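Local coordinates for protein hydrogen peroxide-inducible genes activator (Corynebacterium glutamicum, PDB 6G1B) that probably senses hydrogen peroxide as a LysR-type transcriptional regulator and controls genes of the peroxide stress response, at residues Asn96-Gly101 against Ala294-Gln299. The protein carries 1 engineered substitution. Sequence-based numbering, arbitrary orientation.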
ATOM      1  N   ASN B  96      -7.014 -44.190  -8.147  1.00116.52           N
ATOM      2  CA  ASN B  96      -8.083 -43.734  -9.061  1.00118.13           C
ATOM      3  C   ASN B  96      -7.591 -43.551 -10.495  1.00112.69           C
ATOM      4  O   ASN B  96      -8.196 -44.092 -11.415  1.00105.74           O
ATOM      5  CB  ASN B  96      -8.734 -42.426  -8.563  1.00124.09           C
ATOM      6  CG  ASN B  96      -9.704 -42.641  -7.401  1.00124.99           C
ATOM      7  OD1 ASN B  96      -9.606 -43.614  -6.648  1.00122.53           O
ATOM      8  ND2 ASN B  96     -10.648 -41.715  -7.252  1.00121.38           N
ATOM      9  N   GLY B  97      -6.485 -42.825 -10.652  1.00108.80           N
ATOM     10  CA  GLY B  97      -5.791 -42.711 -11.939  1.00103.17           C
ATOM     11  C   GLY B  97      -6.610 -42.035 -13.022  1.00100.02           C
ATOM     12  O   GLY B  97      -6.696 -42.540 -14.142  1.00 87.16           O
ATOM     13  N   SER B  98      -7.202 -40.886 -12.685  1.00 96.45           N
ATOM     14  CA  SER B  98      -8.082 -40.143 -13.614  1.00 88.41           C
ATOM     15  C   SER B  98      -7.375 -39.206 -14.612  1.00 82.30           C
ATOM     16  O   SER B  98      -8.062 -38.587 -15.436  1.00 80.12           O
ATOM     17  CB  SER B  98      -9.155 -39.357 -12.831  1.00 85.82           C
ATOM     18  OG  SER B  98      -8.590 -38.429 -11.914  1.00 87.89           O
ATOM     19  N   LEU B  99      -6.038 -39.125 -14.556  1.00 74.23           N
ATOM     20  CA  LEU B  99      -5.277 -38.199 -15.401  1.00 67.39           C
ATOM     21  C   LEU B  99      -4.915 -38.854 -16.717  1.00 63.07           C
ATOM     22  O   LEU B  99      -3.867 -39.471 -16.873  1.00 64.87           O
ATOM     23  CB  LEU B  99      -4.023 -37.666 -14.689  1.00 68.50           C
ATOM     24  CG  LEU B  99      -4.213 -36.433 -13.793  1.00 69.14           C
ATOM     25  CD1 LEU B  99      -2.886 -36.077 -13.165  1.00 71.55           C
ATOM     26  CD2 LEU B  99      -4.697 -35.235 -14.607  1.00 67.09           C
ATOM     27  N   THR B 100      -5.804 -38.699 -17.681  1.00 58.91           N
ATOM     28  CA  THR B 100      -5.679 -39.299 -18.991  1.00 56.09           C
ATOM     29  C   THR B 100      -6.121 -38.252 -19.992  1.00 52.54           C
ATOM     30  O   THR B 100      -6.776 -37.269 -19.645  1.00 52.36           O
ATOM     31  CB  THR B 100      -6.565 -40.565 -19.080  1.00 56.91           C
ATOM     32  OG1 THR B 100      -6.521 -41.095 -20.401  1.00 58.34           O
ATOM     33  CG2 THR B 100      -8.053 -40.277 -18.715  1.00 57.62           C
ATOM     34  N   GLY B 101      -5.755 -38.465 -21.236  1.00 50.60           N
ATOM     35  CA  GLY B 101      -6.171 -37.588 -22.298  1.00 50.19           C
ATOM     36  C   GLY B 101      -5.446 -36.249 -22.321  1.00 49.19           C
ATOM     37  O   GLY B 101      -4.453 -36.028 -21.601  1.00 48.46           O
ATOM     38  N   ALA B 294     -12.462 -31.072 -11.857  1.00 48.89           N
ATOM     39  CA  ALA B 294     -11.819 -30.662 -10.592  1.00 49.15           C
ATOM     40  C   ALA B 294     -10.939 -31.765 -10.028  1.00 49.76           C
ATOM     41  O   ALA B 294      -9.822 -31.514  -9.615  1.00 47.76           O
ATOM     42  CB  ALA B 294     -12.835 -30.233  -9.554  1.00 49.32           C
ATOM     43  N   GLU B 295     -11.427 -32.995 -10.028  1.00 48.07           N
ATOM     44  CA  GLU B 295     -10.616 -34.077  -9.468  1.00 51.32           C
ATOM     45  C   GLU B 295      -9.347 -34.355 -10.261  1.00 48.70           C
ATOM     46  O   GLU B 295      -8.311 -34.600  -9.657  1.00 48.15           O
ATOM     47  CB  GLU B 295     -11.416 -35.361  -9.194  1.00 57.27           C
ATOM     48  CG  GLU B 295     -12.123 -35.323  -7.828  1.00 64.24           C
ATOM     49  CD  GLU B 295     -12.523 -36.697  -7.300  1.00 72.75           C
ATOM     50  OE1 GLU B 295     -13.033 -37.522  -8.101  1.00 79.15           O
ATOM     51  OE2 GLU B 295     -12.323 -36.938  -6.081  1.00 75.71           O
ATOM     52  N   GLU B 296      -9.405 -34.295 -11.586  1.00 47.21           N
ATOM     53  CA  GLU B 296      -8.184 -34.400 -12.386  1.00 47.07           C
ATOM     54  C   GLU B 296      -7.189 -33.303 -12.072  1.00 44.67           C
ATOM     55  O   GLU B 296      -6.005 -33.560 -11.942  1.00 44.98           O
ATOM     56  CB  GLU B 296      -8.496 -34.358 -13.867  1.00 50.67           C
ATOM     57  CG  GLU B 296      -9.230 -35.598 -14.340  1.00 55.73           C
ATOM     58  CD  GLU B 296      -9.567 -35.533 -15.805  1.00 61.23           C
ATOM     59  OE1 GLU B 296      -8.681 -35.889 -16.630  1.00 65.63           O
ATOM     60  OE2 GLU B 296     -10.703 -35.075 -16.118  1.00 64.36           O
ATOM     61  N   PHE B 297      -7.674 -32.080 -11.949  1.00 42.84           N
ATOM     62  CA  PHE B 297      -6.806 -30.955 -11.646  1.00 42.30           C
ATOM     63  C   PHE B 297      -6.162 -31.077 -10.279  1.00 42.64           C
ATOM     64  O   PHE B 297      -4.997 -30.719 -10.161  1.00 44.01           O
ATOM     65  CB  PHE B 297      -7.548 -29.627 -11.726  1.00 42.13           C
ATOM     66  CG  PHE B 297      -8.174 -29.337 -13.062  1.00 42.01           C
ATOM     67  CD1 PHE B 297      -7.646 -29.852 -14.272  1.00 41.49           C
ATOM     68  CD2 PHE B 297      -9.276 -28.484 -13.109  1.00 42.47           C
ATOM     69  CE1 PHE B 297      -8.231 -29.537 -15.474  1.00 42.04           C
ATOM     70  CE2 PHE B 297      -9.844 -28.151 -14.318  1.00 42.99           C
ATOM     71  CZ  PHE B 297      -9.332 -28.687 -15.513  1.00 42.54           C
ATOM     72  N   GLU B 298      -6.882 -31.611  -9.281  1.00 42.48           N
ATOM     73  CA  GLU B 298      -6.307 -31.802  -7.939  0.52 43.09           C
ATOM     74  C   GLU B 298      -5.180 -32.825  -8.027  1.00 42.82           C
ATOM     75  O   GLU B 298      -4.140 -32.644  -7.388  1.00 42.30           O
ATOM     76  CB  GLU B 298      -7.352 -32.239  -6.883  0.52 44.12           C
ATOM     77  CG  GLU B 298      -8.518 -31.265  -6.653  0.52 44.82           C
ATOM     78  CD  GLU B 298      -8.383 -30.285  -5.476  0.52 45.62           C
ATOM     79  OE1 GLU B 298      -7.389 -30.291  -4.705  0.52 45.64           O
ATOM     80  OE2 GLU B 298      -9.330 -29.486  -5.324  0.52 45.82           O
ATOM     81  N   GLN B 299      -5.386 -33.879  -8.815  1.00 42.38           N
ATOM     82  CA  GLN B 299      -4.332 -34.874  -9.026  1.00 42.54           C
ATOM     83  C   GLN B 299      -3.128 -34.254  -9.743  1.00 40.92           C
ATOM     84  O   GLN B 299      -2.011 -34.524  -9.394  1.00 40.26           O
ATOM     85  CB  GLN B 299      -4.873 -36.111  -9.775  1.00 43.91           C
ATOM     86  CG  GLN B 299      -5.877 -36.944  -8.944  1.00 45.28           C
ATOM     87  CD  GLN B 299      -5.299 -37.365  -7.595  1.00 47.35           C
ATOM     88  OE1 GLN B 299      -4.202 -37.937  -7.566  1.00 48.23           O
ATOM     89  NE2 GLN B 299      -6.016 -37.060  -6.464  1.00 48.23           N
TER
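Two acceptors face each other at the middle of this contact: Glu296 OE1 lies 3.0 Å from the carbonyl oxygen Ser98 O, a pairing that is not a hydrogen bond. The same carbonyl accepts a weak hydrogen bond from Thr100 N, closing an inverse gamma turn centred on Leu99. Glu296 reaches Ser98 O because its CG is anti to its own carbonyl carbon (chi1 -69°) and the chain runs extended beyond (chi2 179°), which lays CG and CD against Ser98 O, both at 3.4 Å. Ser98 adds its side chain to the same methylene, OG standing 3.8 Å from Glu296 CG. Next to this oxygen pair, the buried Leu99 reaches the helix with its two methyls. CD2 rests 3.4 Å from the backbone Glu296 O and 4.0 Å from Glu296 CB, while CD1 sits over Gln299 CB at 3.9 Å. Gln299 bends away at chi2 (-55°), and its NE2 is hydrogen-bonded to Ser90 O at the end of helix 69-92; Glu295 forms a salt bridge with Lys93. The contact thus joins the start of the C-terminal helix 294-317 to the loop between the linker helix of this LysR-type regulator and strand 101-107, the first strand of its regulatory domain. The two segments therefore meet by van der Waals packing around an oxygen pair that is unfavourable by itself. Both carboxylate oxygens of Glu296 take hydrogen bonds from next to the segments, OE2 in a salt bridge with Arg293 NE, which probably offsets that cost.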